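Local structure of malonyl CoA-acyl carrier protein transacylase (Burkholderia pseudomallei, 3G87) at residues A65-N70 and F105-G110; N158-L163 and R250-I255; M10-G15 and F271-H276; V164-A169 and F195-M200. The protein probably transfers the malonyl group of malonyl-CoA to holo-acyl carrier protein, as a member of the acyltransferase family with an alpha/beta-hydrolase-like core. One frame throughout, in Å; residues are numbered along the deposited sequence.

Contact 1 of 4, residues A65-N70 and F105-G110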
loop_
_atom_site.group_PDB
_atom_site.type_symbol
_atom_site.label_atom_id
_atom_site.label_comp_id
_atom_site.label_asym_id
_atom_site.label_seq_id
_atom_site.Cartn_x
_atom_site.Cartn_y
_atom_site.Cartn_z
ATOM N N ALA A 65 2.549 -6.422 -10.213
ATOM C CA ALA A 65 3.550 -5.491 -10.762
ATOM C C ALA A 65 4.284 -4.727 -9.683
ATOM O O ALA A 65 5.509 -4.710 -9.650
ATOM C CB ALA A 65 2.902 -4.517 -11.720
ATOM N N LEU A 66 3.537 -4.081 -8.805
ATOM C CA LEU A 66 4.118 -3.385 -7.662
ATOM C C LEU A 66 4.986 -4.280 -6.804
ATOM O O LEU A 66 6.144 -3.949 -6.530
ATOM C CB LEU A 66 3.009 -2.770 -6.814
ATOM C CG LEU A 66 2.289 -1.612 -7.518
ATOM C CD1 LEU A 66 1.037 -1.233 -6.705
ATOM C CD2 LEU A 66 3.214 -0.395 -7.753
ATOM N N TYR A 67 4.437 -5.424 -6.418
ATOM C CA TYR A 67 5.112 -6.338 -5.521
ATOM C C TYR A 67 6.468 -6.749 -6.058
ATOM O O TYR A 67 7.459 -6.732 -5.319
ATOM C CB TYR A 67 4.247 -7.596 -5.255
ATOM C CG TYR A 67 4.942 -8.679 -4.409
ATOM C CD1 TYR A 67 4.932 -8.617 -2.999
ATOM C CD2 TYR A 67 5.607 -9.746 -5.015
ATOM C CE1 TYR A 67 5.559 -9.595 -2.221
ATOM C CE2 TYR A 67 6.289 -10.724 -4.247
ATOM C CZ TYR A 67 6.224 -10.663 -2.856
ATOM O OH TYR A 67 6.861 -11.627 -2.096
ATOM N N VAL A 68 6.511 -7.144 -7.325
ATOM C CA VAL A 68 7.754 -7.683 -7.887
ATOM C C VAL A 68 8.762 -6.548 -8.071
ATOM O O VAL A 68 9.951 -6.679 -7.744
ATOM C CB VAL A 68 7.501 -8.420 -9.218
ATOM C CG1 VAL A 68 8.797 -8.940 -9.775
ATOM C CG2 VAL A 68 6.516 -9.577 -9.001
ATOM N N VAL A 69 8.282 -5.407 -8.561
ATOM C CA VAL A 69 9.161 -4.262 -8.670
ATOM C C VAL A 69 9.651 -3.791 -7.299
ATOM O O VAL A 69 10.885 -3.561 -7.106
ATOM C CB VAL A 69 8.585 -3.176 -9.562
ATOM C CG1 VAL A 69 9.472 -1.927 -9.543
ATOM C CG2 VAL A 69 8.441 -3.752 -11.062
ATOM N N ASN A 70 8.751 -3.690 -6.331
ATOM C CA ASN A 70 9.203 -3.312 -5.008
ATOM C C ASN A 70 10.257 -4.311 -4.522
ATOM O O ASN A 70 11.291 -3.918 -4.001
ATOM C CB ASN A 70 8.032 -3.294 -4.019
ATOM C CG ASN A 70 7.086 -2.155 -4.247
ATOM O OD1 ASN A 70 7.291 -1.282 -5.121
ATOM N ND2 ASN A 70 6.011 -2.139 -3.457
ATOM N N PHE A 105 7.692 -14.555 4.790
ATOM C CA PHE A 105 7.478 -15.547 3.726
ATOM C C PHE A 105 8.565 -15.365 2.706
ATOM O O PHE A 105 9.304 -14.376 2.743
ATOM C CB PHE A 105 6.052 -15.504 3.059
ATOM C CG PHE A 105 5.469 -14.115 2.891
ATOM C CD1 PHE A 105 6.010 -13.218 1.986
ATOM C CD2 PHE A 105 4.388 -13.705 3.689
ATOM C CE1 PHE A 105 5.503 -11.898 1.862
ATOM C CE2 PHE A 105 3.854 -12.402 3.597
ATOM C CZ PHE A 105 4.408 -11.501 2.641
ATOM N N ASP A 106 8.683 -16.255 1.775
ATOM C CA ASP A 106 9.616 -16.032 0.705
ATOM C C ASP A 106 9.007 -15.284 -0.466
ATOM O O ASP A 106 7.877 -14.972 -0.447
ATOM C CB ASP A 106 10.321 -17.309 0.287
ATOM C CG ASP A 106 9.428 -18.338 -0.274
ATOM O OD1 ASP A 106 8.351 -18.106 -0.687
ATOM O OD2 ASP A 106 9.851 -19.432 -0.342
ATOM N N PHE A 107 9.801 -15.018 -1.476
ATOM C CA PHE A 107 9.396 -14.217 -2.613
ATOM C C PHE A 107 8.195 -14.789 -3.344
ATOM O O PHE A 107 7.272 -14.112 -3.587
ATOM C CB PHE A 107 10.565 -13.971 -3.541
ATOM C CG PHE A 107 10.202 -13.349 -4.834
ATOM C CD1 PHE A 107 9.853 -12.035 -4.915
ATOM C CD2 PHE A 107 10.217 -14.078 -5.983
ATOM C CE1 PHE A 107 9.539 -11.494 -6.091
ATOM C CE2 PHE A 107 9.899 -13.516 -7.145
ATOM C CZ PHE A 107 9.557 -12.226 -7.198
ATOM N N GLU A 108 8.227 -16.059 -3.645
ATOM C CA GLU A 108 7.149 -16.727 -4.315
ATOM C C GLU A 108 5.881 -16.768 -3.508
ATOM O O GLU A 108 4.829 -16.662 -4.032
ATOM C CB GLU A 108 7.532 -18.158 -4.679
ATOM C CG GLU A 108 8.393 -18.311 -5.848
ATOM C CD GLU A 108 9.178 -19.627 -5.840
ATOM O OE1 GLU A 108 9.499 -20.124 -4.773
ATOM O OE2 GLU A 108 9.459 -20.160 -6.899
ATOM N N THR A 109 6.006 -16.925 -2.216
ATOM C CA THR A 109 4.854 -17.078 -1.399
ATOM C C THR A 109 4.121 -15.751 -1.298
ATOM O O THR A 109 2.948 -15.734 -1.323
ATOM C CB THR A 109 5.196 -17.656 -0.026
ATOM O OG1 THR A 109 5.735 -18.941 -0.164
ATOM C CG2 THR A 109 4.001 -17.779 0.804
ATOM N N GLY A 110 4.833 -14.650 -1.225
ATOM C CA GLY A 110 4.218 -13.326 -1.192
ATOM C C GLY A 110 3.506 -13.039 -2.499
ATOM O O GLY A 110 2.371 -12.523 -2.500
#

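Contact 2 of 4, residues N158-L163 and R250-I255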
loop_
_atom_site.group_PDB
_atom_site.type_symbol
_atom_site.label_atom_id
_atom_site.label_comp_id
_atom_site.label_asym_id
_atom_site.label_seq_id
_atom_site.Cartn_x
_atom_site.Cartn_y
_atom_site.Cartn_z
ATOM N N ASN A 158 -3.376 9.551 4.750
ATOM C CA ASN A 158 -2.035 9.614 4.196
ATOM C C ASN A 158 -1.122 10.695 4.797
ATOM O O ASN A 158 0.066 10.446 5.062
ATOM C CB ASN A 158 -2.118 9.740 2.663
ATOM C CG ASN A 158 -2.378 8.420 2.019
ATOM O OD1 ASN A 158 -2.051 7.392 2.591
ATOM N ND2 ASN A 158 -3.003 8.418 0.853
ATOM N N THR A 159 -1.666 11.885 4.970
ATOM C CA THR A 159 -0.990 12.990 5.686
ATOM C C THR A 159 -2.122 13.797 6.252
ATOM O O THR A 159 -3.246 13.598 5.808
ATOM C CB THR A 159 -0.121 13.914 4.773
ATOM O OG1 THR A 159 -0.948 14.914 4.160
ATOM C CG2 THR A 159 0.658 13.092 3.700
ATOM N N PRO A 160 -1.881 14.719 7.146
ATOM C CA PRO A 160 -2.994 15.459 7.704
ATOM C C PRO A 160 -3.880 16.198 6.722
ATOM O O PRO A 160 -5.035 16.408 7.017
ATOM C CB PRO A 160 -2.325 16.362 8.686
ATOM C CG PRO A 160 -1.157 15.600 9.075
ATOM C CD PRO A 160 -0.653 15.026 7.868
ATOM N N SER A 161 -3.360 16.513 5.560
ATOM C CA SER A 161 -4.106 17.173 4.521
ATOM C C SER A 161 -4.359 16.316 3.318
ATOM O O SER A 161 -4.730 16.822 2.302
ATOM C CB SER A 161 -3.375 18.394 4.064
ATOM O OG SER A 161 -2.059 18.061 3.733
ATOM N N GLN A 162 -4.160 15.020 3.439
ATOM C CA GLN A 162 -4.327 14.126 2.321
ATOM C C GLN A 162 -4.908 12.802 2.688
ATOM O O GLN A 162 -4.290 12.026 3.317
ATOM C CB GLN A 162 -3.030 13.943 1.570
ATOM C CG GLN A 162 -2.406 15.223 1.108
ATOM C CD GLN A 162 -0.992 15.044 0.708
ATOM O OE1 GLN A 162 -0.111 15.586 1.314
ATOM N NE2 GLN A 162 -0.773 14.245 -0.290
ATOM N N LEU A 163 -6.129 12.576 2.273
ATOM C CA LEU A 163 -6.887 11.429 2.673
ATOM C C LEU A 163 -7.607 10.945 1.470
ATOM O O LEU A 163 -7.837 11.692 0.580
ATOM C CB LEU A 163 -7.877 11.771 3.782
ATOM C CG LEU A 163 -7.365 12.399 5.073
ATOM C CD1 LEU A 163 -7.413 13.834 5.120
ATOM C CD2 LEU A 163 -7.859 11.845 6.340
ATOM N N ARG A 250 -3.647 3.218 7.689
ATOM C CA ARG A 250 -3.310 4.316 8.611
ATOM C C ARG A 250 -1.876 4.704 8.440
ATOM O O ARG A 250 -1.053 4.566 9.357
ATOM C CB ARG A 250 -3.652 3.939 10.037
ATOM C CG ARG A 250 -5.193 4.045 10.286
ATOM C CD ARG A 250 -5.610 3.247 11.558
ATOM N NE ARG A 250 -5.240 3.918 12.791
ATOM C CZ ARG A 250 -5.293 3.346 13.995
ATOM N NH1 ARG A 250 -5.650 2.081 14.112
ATOM N NH2 ARG A 250 -4.948 4.033 15.083
ATOM N N TRP A 251 -1.588 5.246 7.280
ATOM C CA TRP A 251 -0.287 5.665 6.892
ATOM C C TRP A 251 0.377 6.749 7.733
ATOM O O TRP A 251 1.486 6.564 8.166
ATOM C CB TRP A 251 -0.224 5.977 5.418
ATOM C CG TRP A 251 1.130 6.154 4.998
ATOM C CD1 TRP A 251 1.739 7.315 4.725
ATOM C CD2 TRP A 251 2.113 5.154 4.885
ATOM N NE1 TRP A 251 3.001 7.116 4.421
ATOM C CE2 TRP A 251 3.278 5.791 4.510
ATOM C CE3 TRP A 251 2.114 3.771 5.032
ATOM C CZ2 TRP A 251 4.435 5.111 4.276
ATOM C CZ3 TRP A 251 3.244 3.103 4.816
ATOM C CH2 TRP A 251 4.406 3.764 4.442
ATOM N N CYS A 252 -0.309 7.868 7.924
ATOM C CA CYS A 252 0.132 8.990 8.713
ATOM C C CYS A 252 0.508 8.597 10.123
ATOM O O CYS A 252 1.547 8.911 10.575
ATOM C CB CYS A 252 -0.896 10.154 8.672
ATOM S SG CYS A 252 -0.524 11.598 9.630
ATOM N N GLU A 253 -0.384 7.896 10.786
ATOM C CA GLU A 253 -0.184 7.379 12.120
ATOM C C GLU A 253 0.925 6.363 12.182
ATOM O O GLU A 253 1.538 6.226 13.147
ATOM C CB GLU A 253 -1.450 6.714 12.654
ATOM C CG GLU A 253 -2.461 7.573 13.319
ATOM C CD GLU A 253 -3.757 6.839 13.585
ATOM O OE1 GLU A 253 -4.492 6.571 12.658
ATOM O OE2 GLU A 253 -4.018 6.482 14.710
ATOM N N SER A 254 1.172 5.650 11.125
ATOM C CA SER A 254 2.243 4.686 11.115
ATOM C C SER A 254 3.595 5.372 11.072
ATOM O O SER A 254 4.445 5.085 11.821
ATOM C CB SER A 254 2.068 3.720 9.948
ATOM O OG SER A 254 0.974 2.902 10.081
ATOM N N ILE A 255 3.755 6.286 10.159
ATOM C CA ILE A 255 4.897 7.143 10.109
ATOM C C ILE A 255 5.113 7.872 11.424
ATOM O O ILE A 255 6.156 7.802 11.977
ATOM C CB ILE A 255 4.793 8.173 8.960
ATOM C CG1 ILE A 255 4.611 7.467 7.646
ATOM C CG2 ILE A 255 5.955 9.091 8.925
ATOM C CD1 ILE A 255 5.714 6.659 7.262
#

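Contact 3 of 4, residues M10-G15 and F271-H276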
loop_
_atom_site.group_PDB
_atom_site.type_symbol
_atom_site.label_atom_id
_atom_site.label_comp_id
_atom_site.label_asym_id
_atom_site.label_seq_id
_atom_site.Cartn_x
_atom_site.Cartn_y
_atom_site.Cartn_z
ATOM N N MET A 10 10.495 1.433 3.148
ATOM C CA MET A 10 9.117 1.641 2.809
ATOM C C MET A 10 8.780 1.348 1.353
ATOM O O MET A 10 9.525 1.640 0.495
ATOM C CB MET A 10 8.617 3.011 3.297
ATOM C CG MET A 10 9.113 4.250 2.631
ATOM S SD MET A 10 8.630 5.694 3.471
ATOM C CE MET A 10 9.157 6.891 2.367
ATOM N N PHE A 11 7.657 0.712 1.126
ATOM C CA PHE A 11 7.243 0.198 -0.171
ATOM C C PHE A 11 5.916 0.759 -0.644
ATOM O O PHE A 11 4.985 0.705 0.049
ATOM C CB PHE A 11 7.214 -1.317 -0.140
ATOM C CG PHE A 11 8.455 -1.925 0.403
ATOM C CD1 PHE A 11 9.483 -2.278 -0.423
ATOM C CD2 PHE A 11 8.604 -2.118 1.753
ATOM C CE1 PHE A 11 10.587 -2.803 0.068
ATOM C CE2 PHE A 11 9.724 -2.621 2.245
ATOM C CZ PHE A 11 10.709 -2.993 1.403
ATOM N N PRO A 12 5.893 1.312 -1.841
ATOM C CA PRO A 12 4.708 1.932 -2.387
ATOM C C PRO A 12 3.617 0.949 -2.815
ATOM O O PRO A 12 3.846 -0.182 -3.008
ATOM C CB PRO A 12 5.268 2.707 -3.558
ATOM C CG PRO A 12 6.397 2.051 -3.947
ATOM C CD PRO A 12 6.994 1.415 -2.789
ATOM N N GLY A 13 2.420 1.461 -2.892
ATOM C CA GLY A 13 1.251 0.792 -3.382
ATOM C C GLY A 13 0.606 1.352 -4.631
ATOM O O GLY A 13 1.180 2.059 -5.385
ATOM N N GLN A 14 -0.648 1.002 -4.797
ATOM C CA GLN A 14 -1.456 1.356 -5.956
ATOM C C GLN A 14 -1.457 2.845 -6.254
ATOM O O GLN A 14 -1.638 3.652 -5.392
ATOM C CB GLN A 14 -2.894 0.868 -5.806
ATOM C CG GLN A 14 -3.826 1.720 -6.549
ATOM C CD GLN A 14 -5.223 1.696 -6.093
ATOM O OE1 GLN A 14 -5.906 0.699 -6.224
ATOM N NE2 GLN A 14 -5.707 2.829 -5.609
ATOM N N GLY A 15 -1.232 3.160 -7.507
ATOM C CA GLY A 15 -1.046 4.502 -7.947
ATOM C C GLY A 15 0.347 4.890 -8.272
ATOM O O GLY A 15 0.537 5.850 -8.915
ATOM N N PHE A 271 13.905 7.448 5.994
ATOM C CA PHE A 271 12.920 6.649 5.263
ATOM C C PHE A 271 13.357 6.391 3.831
ATOM O O PHE A 271 13.558 7.303 3.012
ATOM C CB PHE A 271 11.536 7.328 5.292
ATOM C CG PHE A 271 10.988 7.486 6.694
ATOM C CD1 PHE A 271 10.178 6.508 7.265
ATOM C CD2 PHE A 271 11.315 8.614 7.464
ATOM C CE1 PHE A 271 9.736 6.669 8.573
ATOM C CE2 PHE A 271 10.884 8.753 8.755
ATOM C CZ PHE A 271 10.083 7.780 9.290
ATOM N N THR A 272 13.525 5.133 3.501
ATOM C CA THR A 272 14.022 4.839 2.192
ATOM C C THR A 272 12.900 4.166 1.406
ATOM O O THR A 272 12.502 3.059 1.764
ATOM C CB THR A 272 15.198 3.914 2.284
ATOM O OG1 THR A 272 16.169 4.440 3.224
ATOM C CG2 THR A 272 15.822 3.696 0.846
ATOM N N GLU A 273 12.426 4.827 0.346
ATOM C CA GLU A 273 11.382 4.284 -0.476
ATOM C C GLU A 273 11.969 3.310 -1.439
ATOM O O GLU A 273 12.856 3.675 -2.266
ATOM C CB GLU A 273 10.641 5.376 -1.258
ATOM C CG GLU A 273 9.399 4.900 -2.024
ATOM C CD GLU A 273 8.466 6.063 -2.381
ATOM O OE1 GLU A 273 8.899 7.235 -2.223
ATOM O OE2 GLU A 273 7.303 5.848 -2.806
ATOM N N LEU A 274 11.488 2.063 -1.346
ATOM C CA LEU A 274 11.986 1.038 -2.250
ATOM C C LEU A 274 10.922 0.568 -3.279
ATOM O O LEU A 274 10.040 -0.231 -2.977
ATOM C CB LEU A 274 12.574 -0.101 -1.432
ATOM C CG LEU A 274 13.827 0.419 -0.711
ATOM C CD1 LEU A 274 14.366 -0.570 0.327
ATOM C CD2 LEU A 274 14.949 0.746 -1.709
ATOM N N GLY A 275 11.015 1.074 -4.487
ATOM C CA GLY A 275 10.060 0.723 -5.527
ATOM C C GLY A 275 9.977 1.853 -6.517
ATOM O O GLY A 275 10.746 2.810 -6.394
ATOM N N HIS A 276 9.062 1.784 -7.480
ATOM C CA HIS A 276 9.060 2.814 -8.533
ATOM C C HIS A 276 8.420 4.093 -7.994
ATOM O O HIS A 276 7.408 4.042 -7.291
ATOM C CB HIS A 276 8.322 2.329 -9.821
ATOM C CG HIS A 276 8.141 3.392 -10.876
ATOM N ND1 HIS A 276 9.140 3.753 -11.773
ATOM C CD2 HIS A 276 7.076 4.185 -11.173
ATOM C CE1 HIS A 276 8.692 4.707 -12.573
ATOM N NE2 HIS A 276 7.446 4.987 -12.236
#

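Contact 4 of 4, residues V164-A169 and F195-M200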
loop_
_atom_site.group_PDB
_atom_site.type_symbol
_atom_site.label_atom_id
_atom_site.label_comp_id
_atom_site.label_asym_id
_atom_site.label_seq_id
_atom_site.Cartn_x
_atom_site.Cartn_y
_atom_site.Cartn_z
ATOM N N VAL A 164 -7.928 9.664 1.471
ATOM C CA VAL A 164 -8.665 9.007 0.427
ATOM C C VAL A 164 -9.968 8.438 0.925
ATOM O O VAL A 164 -10.040 7.830 1.926
ATOM C CB VAL A 164 -7.840 7.886 -0.243
ATOM C CG1 VAL A 164 -8.458 7.419 -1.483
ATOM C CG2 VAL A 164 -6.503 8.299 -0.469
ATOM N N ILE A 165 -10.999 8.655 0.159
ATOM C CA ILE A 165 -12.294 8.149 0.440
ATOM C C ILE A 165 -12.648 7.069 -0.509
ATOM O O ILE A 165 -12.139 6.989 -1.572
ATOM C CB ILE A 165 -13.388 9.231 0.327
ATOM C CG1 ILE A 165 -13.286 9.949 -0.987
ATOM C CG2 ILE A 165 -13.353 10.191 1.480
ATOM C CD1 ILE A 165 -14.218 11.022 -1.123
ATOM N N SER A 166 -13.529 6.213 -0.065
ATOM C CA SER A 166 -14.120 5.237 -0.899
ATOM C C SER A 166 -15.520 4.951 -0.501
ATOM O O SER A 166 -15.898 5.152 0.600
ATOM C CB SER A 166 -13.244 3.974 -1.059
ATOM O OG SER A 166 -13.068 3.316 0.104
ATOM N N GLY A 167 -16.278 4.507 -1.478
ATOM C CA GLY A 167 -17.669 4.170 -1.367
ATOM C C GLY A 167 -18.269 3.791 -2.679
ATOM O O GLY A 167 -17.565 3.566 -3.609
ATOM N N PRO A 168 -19.586 3.729 -2.763
ATOM C CA PRO A 168 -20.223 3.483 -4.053
ATOM C C PRO A 168 -19.884 4.542 -5.074
ATOM O O PRO A 168 -19.773 5.686 -4.739
ATOM C CB PRO A 168 -21.697 3.495 -3.730
ATOM C CG PRO A 168 -21.776 3.353 -2.350
ATOM C CD PRO A 168 -20.585 3.932 -1.731
ATOM N N ALA A 169 -19.696 4.123 -6.294
ATOM C CA ALA A 169 -19.284 4.976 -7.396
ATOM C C ALA A 169 -20.048 6.294 -7.507
ATOM O O ALA A 169 -19.453 7.362 -7.692
ATOM C CB ALA A 169 -19.373 4.172 -8.726
ATOM N N PHE A 195 -12.008 0.404 -2.174
ATOM C CA PHE A 195 -11.002 -0.372 -1.469
ATOM C C PHE A 195 -10.870 0.171 -0.075
ATOM O O PHE A 195 -11.070 1.366 0.150
ATOM C CB PHE A 195 -9.643 -0.338 -2.185
ATOM C CG PHE A 195 -9.639 -1.036 -3.556
ATOM C CD1 PHE A 195 -10.614 -2.019 -3.874
ATOM C CD2 PHE A 195 -8.652 -0.727 -4.521
ATOM C CE1 PHE A 195 -10.631 -2.669 -5.133
ATOM C CE2 PHE A 195 -8.676 -1.371 -5.795
ATOM C CZ PHE A 195 -9.647 -2.346 -6.083
ATOM N N HIS A 196 -10.559 -0.712 0.836
ATOM C CA HIS A 196 -10.304 -0.377 2.221
ATOM C C HIS A 196 -11.524 0.220 2.876
ATOM O O HIS A 196 -11.431 1.217 3.536
ATOM C CB HIS A 196 -9.045 0.508 2.356
ATOM C CG HIS A 196 -7.771 -0.221 2.061
ATOM N ND1 HIS A 196 -7.257 -1.183 2.883
ATOM C CD2 HIS A 196 -6.946 -0.169 1.004
ATOM C CE1 HIS A 196 -6.167 -1.684 2.362
ATOM N NE2 HIS A 196 -5.965 -1.092 1.215
ATOM N N SER A 197 -12.667 -0.407 2.610
ATOM C CA SER A 197 -13.979 -0.057 3.169
ATOM C C SER A 197 -14.744 -1.369 3.383
ATOM O O SER A 197 -14.236 -2.451 3.078
ATOM C CB SER A 197 -14.791 0.834 2.214
ATOM O OG SER A 197 -15.389 0.058 1.153
ATOM N N LYS A 198 -15.965 -1.248 3.889
ATOM C CA LYS A 198 -16.848 -2.401 4.149
ATOM C C LYS A 198 -17.242 -3.200 2.903
ATOM O O LYS A 198 -17.709 -4.312 3.038
ATOM C CB LYS A 198 -18.143 -1.941 4.825
ATOM C CG LYS A 198 -18.992 -0.943 3.983
ATOM C CD LYS A 198 -20.316 -0.589 4.713
ATOM C CE LYS A 198 -20.886 0.722 4.140
ATOM N NZ LYS A 198 -22.187 1.137 4.783
ATOM N N PHE A 199 -17.105 -2.615 1.717
ATOM C CA PHE A 199 -17.410 -3.342 0.486
ATOM C C PHE A 199 -16.411 -4.470 0.206
ATOM O O PHE A 199 -16.729 -5.415 -0.507
ATOM C CB PHE A 199 -17.687 -2.387 -0.707
ATOM C CG PHE A 199 -18.861 -1.450 -0.441
ATOM C CD1 PHE A 199 -20.179 -1.901 -0.576
ATOM C CD2 PHE A 199 -18.653 -0.157 0.063
ATOM C CE1 PHE A 199 -21.280 -1.074 -0.280
ATOM C CE2 PHE A 199 -19.739 0.675 0.350
ATOM C CZ PHE A 199 -21.060 0.210 0.164
ATOM N N MET A 200 -15.238 -4.401 0.801
ATOM C CA MET A 200 -14.182 -5.360 0.655
ATOM C C MET A 200 -14.261 -6.535 1.588
ATOM O O MET A 200 -13.464 -7.410 1.524
ATOM C CB MET A 200 -12.837 -4.676 0.790
ATOM C CG MET A 200 -12.463 -3.849 -0.375
ATOM S SD MET A 200 -12.652 -4.546 -2.001
ATOM C CE MET A 200 -13.951 -3.591 -2.445
#

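Contact 1 of 4, residues A65-N70 and F105-G110
Tyr67 reaches from helix 59-81 to the first turn of helix 107-123, where one helix packs against the N-terminal turn of another in the larger, alpha/beta part of the acyltransferase fold. Its CG stands anti to the backbone N (chi1 175°), which sends the ring straight across the gap; the nearest CA pair, that of Tyr67 and Gly110, is 8.3 Å apart. At the far end Tyr67 OH donates to Phe107 O over 2.9 Å, approaching with a C=O...O angle of 120° and only a modest tilt from the carbonyl plane. The same hydroxyl lies 3.3 Å from Gly110 CA, a close approach made possible by the missing side chain, while Gly110 O sits over one ring face, offset toward the rim.

Phe107 also has CG anti to its backbone N, and this turns its ring back toward helix 59-81. The rings of Tyr67 and Phe107 are nearly parallel (planes at 20°) but slid apart, with little overlap, although the side chains cross at a slant; the touch is CE2 of Tyr67 on CE1 of Phe107. Val68 CG1 meets the edge of the Phe107 ring. Beyond these segments, Leu111 and Val114 pack on Tyr67, and Leu32 on Phe107. Asp106 is the N-cap: its OD1 accepts both from Thr109 OG1, which comes from above the carboxylate plane, and from Thr109 N at 3.0 Å.

Contact 2 of 4, residues N158-L163 and R250-I255
Asn158 and Pro160 pack on Trp251 and Cys252 without a hydrogen bond between the two segments; a backbone bond joins Cys252 to Asp157, one residue earlier on the strand. Asn158 O lies in the plane of the Trp251 indole, at its edge, 3.6 Å from CD1, and it also approaches Cys252 CB. The side chains of Asn158 and Trp251 meet with amide and ring planes 77° apart, and Asn158 OD1 comes within 3.7 Å of Trp251 CB. Cys252, with SG anti to its backbone N (chi1 178°), puts its sulfur against Pro160 CD (3.9 Å), with Pro160 CG slightly farther.

The other polar bonds lie within each segment or lead outward. Asn158 OD1 is hydrogen-bonded to His91 NE2, and the His91 ring also meets that of Trp251; His91 lies within the likely GxSxG nucleophile elbow. In the hairpin, a type I turn runs from Thr159 to Gln162, and Gln162 O accepts from the N atoms of both Asn158 and Thr159, a classic beta bulge. Thr159 OG1 receives Ser161 N in an ST turn and donates to Gln162 OE1 from above the amide plane.

One salt bridge lies at the helix start: Arg250, the N-cap residue, grips Glu253 side-on, with NE on OE1 and NH2 on OE2 (2.6 Å), both acceptors lying in the guanidinium plane.

The contact thus sets the hairpin between strands 153-159 and 162-168 of the antiparallel sheet against the first turn of helix 251-264, while Leu283 of helix 279-289 packs on Thr159, Gln162 and Trp251.

Contact 3 of 4, residues M10-G15 and F271-H276
Met10 crosses the side chain of Phe271 at about a right angle and leaves on the same sheet face as Glu273, where strand 6-11 pairs in parallel with the outermost strand 269-273 in the alpha/beta core. With CG between the backbone N and carbonyl carbon (chi1 70°) and the chain extended beyond, SD and CE of Met10 are carried to Phe271. Met10 CE rests 3.8 Å from Phe271 CB, and SD lies 5.3 Å from the ring centroid, an oblique Met-aromatic contact. The Glu273 chain, also extended, crosses Pro12 at a slant and brings OE2 to 3.8 Å from Pro12 CB.

Phe11 lies on the other face. Its CE1 packs on Leu274 CB at 3.7 Å, while Phe11 CD1 comes within 3.3 Å of Leu274 O, which lies oblique to the ring. Beyond it, Asn70 and Tyr74 of helix 59-81 touch the phenyl group.

Between these faces the backbones of Met10 and Glu273 are bridged, with CA atoms 4.8 Å apart. Met10 N donates to Thr272 O at 2.9 Å, and Leu274 N to Met10 O at 2.7 Å, the second nearly linear at the hydrogen (173°). Glu273 CA adds a CA-H...O contact to Met10 O.

The strand pairing rests on backbone hydrogen bonds, whereas the side chains meeting across it are largely apolar. The exception, the Glu273 carboxylate, is held by Thr281 OG1 and Leu280 N at the start of helix 279-289, where the helix dipole would be expected to favour its negative charge.

Contact 4 of 4, residues V164-A169 and F195-M200
Ser166 and Phe195 form the tight part of this contact, where the hydroxyl OG donates to Phe195 O over 2.8 Å. The donor is tilted 34° from the carbonyl plane, with a C=O...O angle of 142°. Ser166 OG reaches the carbonyl because chi1 (64°) sets it between its own backbone N and carbonyl carbon; Ser197 CB lies 3.7 Å from Ser166 OG. All three residues are buried, and Met129 of strand 127-133 packs on both Ser166 and Phe195.

The strand belongs to the antiparallel sheet of the smaller, ferredoxin-like subdomain, and the loop facing it carries His196. That histidine bonds through NE2 to Ser92 OG, consistent with the catalytic Ser-His pair of this acyltransferase family. Within the loop, Ser197 OG accepts from Phe199 N at 3.2 Å, making an ST turn, and is also bonded to Ala194 O.

Toward solvent the packing thins. Phe199 is exposed, and its CE2 meets Pro168 CD at 4.0 Å, the two side chains crossing at about a right angle, with Gly167 CA farther from Phe199 CE2 at 4.4 Å. Lys198 CG lies above one face of the Phe199 ring, toward the rim, while Lys198 NZ makes a salt bridge with Asp151.

Contacts 2 and 4 lie about 17 Å apart between centres and share strand 162-168, touching through Asn158 ND2 and Val164 CG2 at 3.7 Å. Contact 3 is the hub, since it touches each of the others: Asn70 ND2 of contact 1 probably bonds to Pro12 O (3.0 Å), Ile255 of contact 2 packs on Phe271, and Gln14 meets Phe195 of contact 4. Contact 1 stands apart from contacts 2 and 4, with about 25 Å between centres in each case and no touch. The likely active site, the elbow around Ser92, is touched by Trp251 of contact 2, Phe11 of contact 3 and His196 of contact 4, while Tyr67 of contact 1 is near without touching.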